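Local coordinates for epidermin biosynthesis protein EpiD (Staphylococcus aureus, PDB 3QJG) that probably catalyses the FMN-dependent oxidative decarboxylation of the C-terminal cysteine of the epidermin precursor peptide, at residues Met123-Pro127 with Val128-Asn132; Phe46-Gly49 with Glu50-Lys53; His107-Phe110 with Glu111-Ser114; Glu167-Lys170 with Val171-Ile175. All blocks are in the same frame, centred on the assembly; numbering follows the deposited sequence.

Contact 1 (Met123-Pro127 with Val128-Asn132); sequences MWENP and VTQNN
Asn126 and Val128 meet in an N-cap, at the sharp link between helix 121-124 and helix 127-138. The Asn126 side chain can be followed outward. Its CB lies 3.9 Å from Thr129 OG1. CG stands anti to the backbone N (chi1 180°), which brings the amide alongside the Val128 side chain, both pointing the same way. At the tip, OD1 accepts from Val128 N at 2.8 Å, with the donor in the carbonyl plane and an N-H...O angle of 147°; the same oxygen also presses on Val128 CB at 3.1 Å. The other branch, ND2, donates to His107 O of the second subunit, so a single amide caps a helix and crosses an interface. The Asn126 main chain adds the first i to i+4 bond, Gln130 N to Asn126 O, at 3.0 Å and 158°. Gln130 CG reaches Trp124 O at 3.6 Å, and the extended Gln130 chain then lays its amide along the Glu125 backbone. Met123, which lines the FMN pocket, and Trp124 close the Pro-X-Met-Asn-X-X-Met-Trp motif of this flavoprotein decarboxylase family, and the chain is turned back just beyond them. Thr129 OG1 sits 3.1 Å from Met123 O, but it is also paired with Ser87 OG, and which of the two takes its proton is not settled.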
loop_
_atom_site.group_PDB
_atom_site.type_symbol
_atom_site.label_atom_id
_atom_site.label_comp_id
_atom_site.label_asym_id
_atom_site.label_seq_id
_atom_site.Cartn_x
_atom_site.Cartn_y
_atom_site.Cartn_z
ATOM N N MET A 123 -20.742 33.773 10.287
ATOM C CA MET A 123 -21.344 32.868 9.358
ATOM C C MET A 123 -22.852 32.872 9.556
ATOM O O MET A 123 -23.597 32.766 8.595
ATOM C CB MET A 123 -20.755 31.482 9.526
ATOM C CG MET A 123 -19.209 31.421 9.465
ATOM S SD MET A 123 -18.647 29.847 10.156
ATOM C CE MET A 123 -18.614 28.857 8.666
ATOM N N TRP A 124 -23.288 32.999 10.814
ATOM C CA TRP A 124 -24.720 33.086 11.172
ATOM C C TRP A 124 -25.321 34.328 10.549
ATOM O O TRP A 124 -26.457 34.330 10.093
ATOM C CB TRP A 124 -24.904 33.148 12.704
ATOM C CG TRP A 124 -26.360 33.111 13.192
ATOM C CD1 TRP A 124 -26.970 34.002 14.059
ATOM C CD2 TRP A 124 -27.357 32.128 12.874
ATOM N NE1 TRP A 124 -28.285 33.659 14.255
ATOM C CE2 TRP A 124 -28.557 32.512 13.556
ATOM C CE3 TRP A 124 -27.373 30.990 12.062
ATOM C CZ2 TRP A 124 -29.750 31.786 13.456
ATOM C CZ3 TRP A 124 -28.570 30.243 11.964
ATOM C CH2 TRP A 124 -29.754 30.663 12.659
ATOM N N GLU A 125 -24.547 35.393 10.536
ATOM C CA GLU A 125 -25.071 36.660 10.099
ATOM C C GLU A 125 -24.793 36.900 8.647
ATOM O O GLU A 125 -25.187 37.908 8.113
ATOM C CB GLU A 125 -24.563 37.763 11.010
ATOM C CG GLU A 125 -25.072 37.561 12.421
ATOM C CD GLU A 125 -25.051 38.827 13.231
ATOM O OE1 GLU A 125 -26.111 39.131 13.816
ATOM O OE2 GLU A 125 -23.996 39.508 13.271
ATOM N N ASN A 126 -24.150 35.944 7.975
ATOM C CA ASN A 126 -24.011 36.034 6.521
ATOM C C ASN A 126 -25.435 36.058 5.947
ATOM O O ASN A 126 -26.206 35.213 6.315
ATOM C CB ASN A 126 -23.217 34.843 6.025
ATOM C CG ASN A 126 -23.036 34.847 4.547
ATOM O OD1 ASN A 126 -24.013 34.913 3.821
ATOM N ND2 ASN A 126 -21.794 34.734 4.086
ATOM N N PRO A 127 -25.801 37.082 5.142
ATOM C CA PRO A 127 -27.187 37.159 4.632
ATOM C C PRO A 127 -27.656 35.958 3.844
ATOM O O PRO A 127 -28.867 35.756 3.724
ATOM C CB PRO A 127 -27.209 38.365 3.701
ATOM C CG PRO A 127 -25.835 38.952 3.695
ATOM C CD PRO A 127 -24.900 38.058 4.512
ATOM N N VAL A 128 -26.714 35.197 3.292
ATOM C CA VAL A 128 -27.043 34.017 2.562
ATOM C C VAL A 128 -27.560 33.048 3.569
ATOM O O VAL A 128 -28.657 32.540 3.390
ATOM C CB VAL A 128 -25.840 33.469 1.803
ATOM C CG1 VAL A 128 -26.234 32.194 1.102
ATOM C CG2 VAL A 128 -25.395 34.634 0.702
ATOM N N THR A 129 -26.807 32.839 4.656
ATOM C CA THR A 129 -27.246 31.910 5.699
ATOM C C THR A 129 -28.595 32.376 6.273
ATOM O O THR A 129 -29.497 31.581 6.501
ATOM C CB THR A 129 -26.203 31.749 6.803
ATOM O OG1 THR A 129 -24.962 31.385 6.214
ATOM C CG2 THR A 129 -26.621 30.642 7.805
ATOM N N GLN A 130 -28.757 33.686 6.452
ATOM C CA GLN A 130 -30.030 34.186 6.989
ATOM C C GLN A 130 -31.174 33.979 6.019
ATOM O O GLN A 130 -32.283 33.835 6.436
ATOM C CB GLN A 130 -29.962 35.695 7.330
ATOM C CG GLN A 130 -29.211 36.052 8.597
ATOM C CD GLN A 130 -28.865 37.535 8.631
ATOM O OE1 GLN A 130 -28.913 38.225 7.598
ATOM N NE2 GLN A 130 -28.528 38.038 9.809
ATOM N N ASN A 131 -30.937 34.063 4.720
ATOM C CA ASN A 131 -32.019 33.850 3.744
ATOM C C ASN A 131 -32.483 32.359 3.730
ATOM O O ASN A 131 -33.662 32.039 3.561
ATOM C CB ASN A 131 -31.515 34.134 2.371
ATOM C CG ASN A 131 -31.223 35.577 2.151
ATOM O OD1 ASN A 131 -31.602 36.431 2.943
ATOM N ND2 ASN A 131 -30.555 35.873 1.070
ATOM N N ASN A 132 -31.494 31.482 3.833
ATOM C CA ASN A 132 -31.711 30.045 3.824
ATOM C C ASN A 132 -32.416 29.540 5.044
ATOM O O ASN A 132 -33.253 28.650 4.945
ATOM C CB ASN A 132 -30.374 29.328 3.582
ATOM C CG ASN A 132 -29.957 29.351 2.126
ATOM O OD1 ASN A 132 -30.780 29.609 1.270
ATOM N ND2 ASN A 132 -28.677 29.061 1.834
#

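Contact 2 (Phe46-Gly49 with Glu50-Lys53). With FMN (flavin mononucleotide), chain M.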
loop_
_atom_site.group_PDB
_atom_site.type_symbol
_atom_site.label_atom_id
_atom_site.label_comp_id
_atom_site.label_asym_id
_atom_site.label_seq_id
_atom_site.Cartn_x
_atom_site.Cartn_y
_atom_site.Cartn_z
ATOM N N PHE A 46 -14.125 14.646 13.196
ATOM C CA PHE A 46 -14.339 15.151 14.540
ATOM C C PHE A 46 -14.761 14.074 15.555
ATOM O O PHE A 46 -14.683 14.333 16.778
ATOM C CB PHE A 46 -15.362 16.279 14.587
ATOM C CG PHE A 46 -14.960 17.538 13.827
ATOM C CD1 PHE A 46 -14.535 18.650 14.492
ATOM C CD2 PHE A 46 -15.108 17.623 12.461
ATOM C CE1 PHE A 46 -14.192 19.810 13.799
ATOM C CE2 PHE A 46 -14.763 18.765 11.779
ATOM C CZ PHE A 46 -14.308 19.858 12.458
ATOM N N ILE A 47 -15.149 12.881 15.105
ATOM C CA ILE A 47 -15.767 11.896 15.989
ATOM C C ILE A 47 -15.090 10.529 15.881
ATOM O O ILE A 47 -14.188 10.326 15.075
ATOM C CB ILE A 47 -17.325 11.768 15.774
ATOM C CG1 ILE A 47 -17.709 11.458 14.323
ATOM C CG2 ILE A 47 -18.044 13.063 16.212
ATOM C CD1 ILE A 47 -17.443 10.045 13.845
ATOM N N ASN A 48 -15.529 9.584 16.697
ATOM C CA ASN A 48 -14.898 8.289 16.708
ATOM C C ASN A 48 -16.074 7.329 16.677
ATOM O O ASN A 48 -16.794 7.155 17.648
ATOM C CB ASN A 48 -14.013 8.233 17.933
ATOM C CG ASN A 48 -13.416 6.873 18.175
ATOM O OD1 ASN A 48 -13.934 5.873 17.682
ATOM N ND2 ASN A 48 -12.305 6.823 18.951
ATOM N N GLY A 49 -16.309 6.767 15.509
ATOM C CA GLY A 49 -17.480 5.973 15.277
ATOM C C GLY A 49 -17.649 4.818 16.225
ATOM O O GLY A 49 -18.761 4.409 16.492
ATOM N N GLU A 50 -16.571 4.256 16.739
ATOM C CA GLU A 50 -16.753 3.099 17.633
ATOM C C GLU A 50 -17.123 3.569 19.040
ATOM O O GLU A 50 -17.796 2.834 19.765
ATOM C CB GLU A 50 -15.509 2.227 17.671
ATOM C CG GLU A 50 -15.235 1.496 16.351
ATOM C CD GLU A 50 -16.084 0.232 16.169
ATOM O OE1 GLU A 50 -16.033 -0.654 17.068
ATOM O OE2 GLU A 50 -16.786 0.151 15.109
ATOM N N ILE A 51 -16.666 4.774 19.405
ATOM C CA ILE A 51 -17.044 5.422 20.663
ATOM C C ILE A 51 -18.546 5.747 20.590
ATOM O O ILE A 51 -19.259 5.443 21.501
ATOM C CB ILE A 51 -16.191 6.725 20.954
ATOM C CG1 ILE A 51 -14.774 6.393 21.482
ATOM C CG2 ILE A 51 -16.919 7.701 21.925
ATOM C CD1 ILE A 51 -14.745 5.518 22.709
ATOM N N LEU A 52 -19.014 6.307 19.485
ATOM C CA LEU A 52 -20.436 6.564 19.279
ATOM C C LEU A 52 -21.250 5.290 19.494
ATOM O O LEU A 52 -22.283 5.335 20.158
ATOM C CB LEU A 52 -20.714 7.161 17.910
ATOM C CG LEU A 52 -20.149 8.548 17.592
ATOM C CD1 LEU A 52 -20.395 8.965 16.150
ATOM C CD2 LEU A 52 -20.708 9.599 18.510
ATOM N N LYS A 53 -20.761 4.158 19.012
ATOM C CA LYS A 53 -21.511 2.920 19.149
ATOM C C LYS A 53 -21.595 2.397 20.544
ATOM O O LYS A 53 -22.320 1.486 20.789
ATOM C CB LYS A 53 -20.954 1.834 18.263
ATOM C CG LYS A 53 -21.290 2.018 16.816
ATOM C CD LYS A 53 -20.638 0.901 15.986
ATOM C CE LYS A 53 -20.073 1.436 14.728
ATOM N NZ LYS A 53 -19.058 0.534 14.157
HETATM N N1 FMN M . -18.328 25.189 10.615
HETATM C C2 FMN M . -19.535 25.532 11.166
HETATM O O2 FMN M . -20.447 25.904 10.436
HETATM N N3 FMN M . -19.714 25.503 12.511
HETATM C C4 FMN M . -18.706 25.128 13.345
HETATM O O4 FMN M . -18.956 25.147 14.527
HETATM C C4A FMN M . -17.460 24.782 12.828
HETATM N N5 FMN M . -16.409 24.385 13.629
HETATM C C5A FMN M . -15.237 23.996 13.064
HETATM C C6 FMN M . -14.167 23.647 13.877
HETATM C C7 FMN M . -12.973 23.255 13.305
HETATM C C7M FMN M . -11.797 22.832 14.136
HETATM C C8 FMN M . -12.850 23.243 11.911
HETATM C C8M FMN M . -11.556 22.880 11.223
HETATM C C9 FMN M . -13.895 23.640 11.103
HETATM C C9A FMN M . -15.102 24.021 11.671
HETATM N N10 FMN M . -16.146 24.442 10.849
HETATM C C10 FMN M . -17.307 24.807 11.436
HETATM C "C1'" FMN M . -16.074 24.492 9.344
HETATM C "C2'" FMN M . -16.808 23.304 8.729
HETATM O "O2'" FMN M . -16.351 22.075 9.325
HETATM C "C3'" FMN M . -16.611 23.405 7.261
HETATM O "O3'" FMN M . -17.250 24.585 6.719
HETATM C "C4'" FMN M . -17.118 22.151 6.549
HETATM O "O4'" FMN M . -17.050 22.318 5.143
HETATM C "C5'" FMN M . -18.556 21.857 6.826
HETATM O "O5'" FMN M . -18.796 20.569 6.291
HETATM P P FMN M . -20.105 19.728 6.696
HETATM O O1P FMN M . -20.332 18.735 5.598
HETATM O O2P FMN M . -21.255 20.672 6.833
HETATM O O3P FMN M . -19.995 18.848 7.869
#
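Asn48 receives the first turn of helix 49-55 as its N-cap, and the close packing of the contact gathers around it. With CG anti to the backbone N (chi1 173°), OD1 comes back over the helix start, accepting from Glu50 N at 3.2 Å and, weakly, from Ile51 N at 3.4 Å. Its main-chain oxygen takes the straighter bond from Leu52 N, 3.0 Å at 167°. The Asn48 amide also lies against Ile51 CG1, with ND2 3.6 Å from it. Just upstream, Phe46 points its CE1-CZ edge at the dimethylbenzene ring of FMN, CE1 standing 3.7 Å from FMN C7 with the two planes nearly perpendicular.

Other parts are looser or less certain. Ile47 CD1 approaches Leu52 CD1 to 3.9 Å, but in one of two Ile47 conformers only. Lys53 is exposed, its chain passing the Gly49 carbonyl before NZ reaches Glu50 OE2, a salt bridge modelled so short that its length is doubtful; Glu50 also packs on Phe67 of the fourth subunit, near the like charge of Asp65 there. Asn48 ND2 donates to Lys45 O of the third subunit, and this bond, with the cap, probably steadies the loop that carries Phe46 to the flavin.

Contact 3 (His107-Phe110 with Glu111-Ser114); sequences HTAF and EKLS
Two successive i to i+3 bonds, Lys112 N to Ala109 O (2.8 Å, 155°) and Leu113 N to Phe110 O (3.1 Å, 149°), wind the backbone into a short 3-10 turn; both donors stand above the carbonyl planes they address. The turn delivers the chain from helix 101-107 into strand 113-120 of the central sheet. Its side chains part in different directions. Phe110 CD1 approaches Leu113 CD2 at 4.4 Å, a loose apolar contact meeting the ring obliquely, and both residues also pack on Val141. Lys112 runs out extended, and its CD brushes Ala109 CB at 4.1 Å. Glu111 bends back instead: CG lies between the backbone N and the carbonyl carbon (chi1 86°), and the chain folds again at chi2, bringing OE1 to 3.5 Å from Ala109 C. A water between OE1 and Thr108 O is modelled very close to the carboxylate, so that bridge is doubtful.

Beyond the turn, Phe110 packs on Asn126 of the fifth subunit. Lys112 NZ bonds to Ala74 O and His77 O, carbonyls at and just past the end of helix 70-75, where the partial negative charge of a helix C terminus would probably favour the charged ammonium.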
loop_
_atom_site.group_PDB
_atom_site.type_symbol
_atom_site.label_atom_id
_atom_site.label_comp_id
_atom_site.label_asym_id
_atom_site.label_seq_id
_atom_site.Cartn_x
_atom_site.Cartn_y
_atom_site.Cartn_z
ATOM N N HIS A 107 -32.994 15.934 2.968
ATOM C CA HIS A 107 -33.769 16.277 1.782
ATOM C C HIS A 107 -35.087 15.488 1.660
ATOM O O HIS A 107 -36.085 16.002 1.212
ATOM C CB HIS A 107 -32.913 16.018 0.554
ATOM C CG HIS A 107 -33.500 16.515 -0.704
ATOM N ND1 HIS A 107 -33.650 17.860 -0.959
ATOM C CD2 HIS A 107 -34.003 15.864 -1.779
ATOM C CE1 HIS A 107 -34.185 18.016 -2.155
ATOM N NE2 HIS A 107 -34.399 16.820 -2.679
ATOM N N THR A 108 -35.101 14.258 2.119
ATOM C CA THR A 108 -36.220 13.374 1.973
ATOM C C THR A 108 -37.279 13.569 3.101
ATOM O O THR A 108 -38.365 12.950 3.077
ATOM C CB THR A 108 -35.668 11.936 1.952
ATOM O OG1 THR A 108 -34.645 11.839 0.936
ATOM C CG2 THR A 108 -36.773 10.889 1.684
ATOM N N ALA A 109 -36.974 14.414 4.089
ATOM C CA ALA A 109 -37.730 14.330 5.341
ATOM C C ALA A 109 -37.860 15.654 6.086
ATOM O O ALA A 109 -37.768 15.695 7.311
ATOM C CB ALA A 109 -37.101 13.311 6.196
ATOM N N PHE A 110 -38.050 16.754 5.327
ATOM C CA PHE A 110 -38.166 18.076 5.896
ATOM C C PHE A 110 -39.194 18.205 7.035
ATOM O O PHE A 110 -38.924 18.861 8.037
ATOM C CB PHE A 110 -38.618 19.035 4.803
ATOM C CG PHE A 110 -37.529 19.671 4.043
ATOM C CD1 PHE A 110 -36.308 19.109 3.939
ATOM C CD2 PHE A 110 -37.767 20.901 3.348
ATOM C CE1 PHE A 110 -35.299 19.687 3.256
ATOM C CE2 PHE A 110 -36.750 21.477 2.651
ATOM C CZ PHE A 110 -35.529 20.908 2.584
ATOM N N GLU A 111 -40.344 17.559 6.846
ATOM C CA GLU A 111 -41.438 17.483 7.813
ATOM C C GLU A 111 -41.006 16.831 9.127
ATOM O O GLU A 111 -41.714 16.974 10.134
ATOM C CB GLU A 111 -42.672 16.758 7.214
ATOM C CG GLU A 111 -42.659 15.201 7.329
ATOM C CD GLU A 111 -41.765 14.489 6.266
ATOM O OE1 GLU A 111 -41.254 15.167 5.331
ATOM O OE2 GLU A 111 -41.592 13.231 6.376
ATOM N N LYS A 112 -39.837 16.163 9.139
ATOM C CA LYS A 112 -39.362 15.542 10.365
ATOM C C LYS A 112 -38.138 16.199 10.958
ATOM O O LYS A 112 -37.571 15.654 11.888
ATOM C CB LYS A 112 -38.965 14.089 10.102
ATOM C CG LYS A 112 -39.967 13.255 9.393
ATOM C CD LYS A 112 -39.376 11.835 9.213
ATOM C CE LYS A 112 -40.443 10.833 8.998
ATOM N NZ LYS A 112 -39.808 9.569 8.728
ATOM N N LEU A 113 -37.725 17.352 10.423
ATOM C CA LEU A 113 -36.374 17.800 10.573
ATOM C C LEU A 113 -36.212 19.057 11.384
ATOM O O LEU A 113 -36.905 20.067 11.144
ATOM C CB LEU A 113 -35.776 18.010 9.183
ATOM C CG LEU A 113 -34.325 18.507 9.085
ATOM C CD1 LEU A 113 -33.516 17.229 9.342
ATOM C CD2 LEU A 113 -34.130 19.156 7.707
ATOM N N SER A 114 -35.273 18.990 12.331
ATOM C CA SER A 114 -34.976 20.063 13.283
ATOM C C SER A 114 -33.497 20.332 13.163
ATOM O O SER A 114 -32.712 19.404 13.211
ATOM C CB SER A 114 -35.238 19.637 14.729
ATOM O OG SER A 114 -36.603 19.483 14.996
HETATM O O HOH W 1 -40.921 14.985 2.955
#

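Contact 4 (Glu167-Lys170 with Val171-Ile175); sequences EPYK and VLEFI
Tyr169 and Glu173 are one helical turn apart. Glu173 N donates to Tyr169 O at 3.1 Å, the donor tilted 27° from the carbonyl plane, and Glu173 CG rests 3.4 Å from that same oxygen. The carboxylate carbon then arrives near the plane of the tyrosine ring, at its edge, with CD 4.5 Å from Tyr169 CD1. Over one face of this ring lies Lys170 CG, displaced toward the rim; the lysine chain bends there (chi2 -79°). Lys170 NZ stops 4.4 Å from Glu173 OE2, beyond salt-bridge distance, so any attraction between these opposite charges is probably modest near the surface, where Tyr169 also meets a crystal neighbour.

The backbone beneath belongs to helix 168-174, which ends the chain. Glu167 is its N-cap residue and Pro168 opens the first turn, its O accepting from Leu172 N at 3.0 Å and 162°. On the buried side Val171 CB sits 3.3 Å from Pro168 O, and its side chain packs on Ile81, Leu83 and Phe116, laying the helix over the central sheet. Near the C-terminal end Val171 O is shared, accepting from both Phe174 N and Ile175 N, while Phe174 N to Lys170 O is weak. Farther out, Phe174 meets the Tyr144 ring edge-to-face, and Lys31 NZ binds both Leu172 O and the terminal carboxylate through Ile175 OXT.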
loop_
_atom_site.group_PDB
_atom_site.type_symbol
_atom_site.label_atom_id
_atom_site.label_comp_id
_atom_site.label_asym_id
_atom_site.label_seq_id
_atom_site.Cartn_x
_atom_site.Cartn_y
_atom_site.Cartn_z
ATOM N N GLU A 167 -28.183 22.914 25.404
ATOM C CA GLU A 167 -27.988 21.779 26.278
ATOM C C GLU A 167 -29.012 20.676 25.951
ATOM O O GLU A 167 -30.114 20.946 25.413
ATOM C CB GLU A 167 -27.976 22.178 27.751
ATOM C CG GLU A 167 -26.640 22.817 28.167
ATOM C CD GLU A 167 -25.422 22.269 27.401
ATOM O OE1 GLU A 167 -25.096 21.052 27.527
ATOM O OE2 GLU A 167 -24.770 23.075 26.685
ATOM N N PRO A 168 -28.610 19.396 26.188
ATOM C CA PRO A 168 -29.451 18.267 25.854
ATOM C C PRO A 168 -30.923 18.338 26.262
ATOM O O PRO A 168 -31.808 17.961 25.461
ATOM C CB PRO A 168 -28.762 17.091 26.544
ATOM C CG PRO A 168 -27.349 17.449 26.559
ATOM C CD PRO A 168 -27.286 18.943 26.657
ATOM N N TYR A 169 -31.216 18.864 27.444
ATOM C CA TYR A 169 -32.641 19.001 27.826
ATOM C C TYR A 169 -33.424 19.941 26.897
ATOM O O TYR A 169 -34.624 19.729 26.679
ATOM C CB TYR A 169 -32.810 19.383 29.322
ATOM C CG TYR A 169 -32.654 20.856 29.663
ATOM C CD1 TYR A 169 -33.754 21.706 29.678
ATOM C CD2 TYR A 169 -31.416 21.380 30.016
ATOM C CE1 TYR A 169 -33.615 23.070 30.011
ATOM C CE2 TYR A 169 -31.254 22.736 30.348
ATOM C CZ TYR A 169 -32.360 23.577 30.346
ATOM O OH TYR A 169 -32.212 24.914 30.681
ATOM N N LYS A 170 -32.777 20.959 26.332
ATOM C CA LYS A 170 -33.488 21.898 25.433
ATOM C C LYS A 170 -33.789 21.234 24.108
ATOM O O LYS A 170 -34.801 21.509 23.477
ATOM C CB LYS A 170 -32.681 23.185 25.165
ATOM C CG LYS A 170 -32.628 24.182 26.340
ATOM C CD LYS A 170 -33.916 25.007 26.464
ATOM C CE LYS A 170 -33.772 26.114 27.507
ATOM N NZ LYS A 170 -35.124 26.639 27.941
ATOM N N VAL A 171 -32.893 20.352 23.686
ATOM C CA VAL A 171 -33.106 19.532 22.509
ATOM C C VAL A 171 -34.329 18.670 22.736
ATOM O O VAL A 171 -35.198 18.617 21.877
ATOM C CB VAL A 171 -31.832 18.651 22.217
ATOM C CG1 VAL A 171 -32.058 17.735 20.992
ATOM C CG2 VAL A 171 -30.598 19.554 22.032
ATOM N N LEU A 172 -34.397 17.983 23.891
ATOM C CA LEU A 172 -35.548 17.103 24.203
ATOM C C LEU A 172 -36.875 17.853 24.120
ATOM O O LEU A 172 -37.855 17.316 23.607
ATOM C CB LEU A 172 -35.458 16.504 25.596
ATOM C CG LEU A 172 -34.652 15.227 25.733
ATOM C CD1 LEU A 172 -34.675 14.710 27.130
ATOM C CD2 LEU A 172 -35.245 14.152 24.841
ATOM N N GLU A 173 -36.886 19.089 24.626
ATOM C CA GLU A 173 -38.087 19.932 24.643
ATOM C C GLU A 173 -38.449 20.496 23.286
ATOM O O GLU A 173 -39.594 20.865 23.074
ATOM C CB GLU A 173 -37.926 21.122 25.612
ATOM C CG GLU A 173 -37.888 20.681 27.017
ATOM C CD GLU A 173 -37.891 21.810 27.998
ATOM O OE1 GLU A 173 -38.226 21.529 29.155
ATOM O OE2 GLU A 173 -37.554 22.956 27.630
ATOM N N PHE A 174 -37.486 20.609 22.381
ATOM C CA PHE A 174 -37.753 21.261 21.088
ATOM C C PHE A 174 -38.301 20.217 20.132
ATOM O O PHE A 174 -38.992 20.559 19.202
ATOM C CB PHE A 174 -36.480 21.899 20.537
ATOM C CG PHE A 174 -36.684 22.801 19.310
ATOM C CD1 PHE A 174 -37.290 24.061 19.431
ATOM C CD2 PHE A 174 -36.211 22.403 18.053
ATOM C CE1 PHE A 174 -37.439 24.895 18.302
ATOM C CE2 PHE A 174 -36.366 23.200 16.932
ATOM C CZ PHE A 174 -36.986 24.455 17.044
ATOM N N ILE A 175 -37.994 18.939 20.337
ATOM C CA ILE A 175 -38.383 17.949 19.323
ATOM C C ILE A 175 -39.567 17.112 19.810
ATOM O O ILE A 175 -40.096 16.342 19.010
ATOM C CB ILE A 175 -37.178 17.051 18.817
ATOM C CG1 ILE A 175 -36.776 15.993 19.829
ATOM C CG2 ILE A 175 -35.977 17.869 18.563
ATOM C CD1 ILE A 175 -35.445 15.308 19.489
ATOM O OXT ILE A 175 -40.029 17.195 20.970
#

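Along the chain the order is contact 2, contact 3, contact 1, contact 4, all in series around one mixed sheet. Contact 3 leads into strand 113-120, which runs on into helix 121-124 and contact 1; their centres lie about 20 Å apart. Contacts 1 and 2 fall on opposite sides of the chain's centre, their own centres about 30 Å apart, yet each includes a residue of an FMN pocket. Contact 4 touches contact 3, where Ser114 OG packs on Ile175 CG2 at 4.0 Å. Contacts 1, 2 and 3 also reach other subunits, with contact 1 and contact 3 facing one another between copies, whereas contact 4 stays within its own chain. In contacts 1 and 2, the same turns thus serve both flavin binding and subunit interfaces.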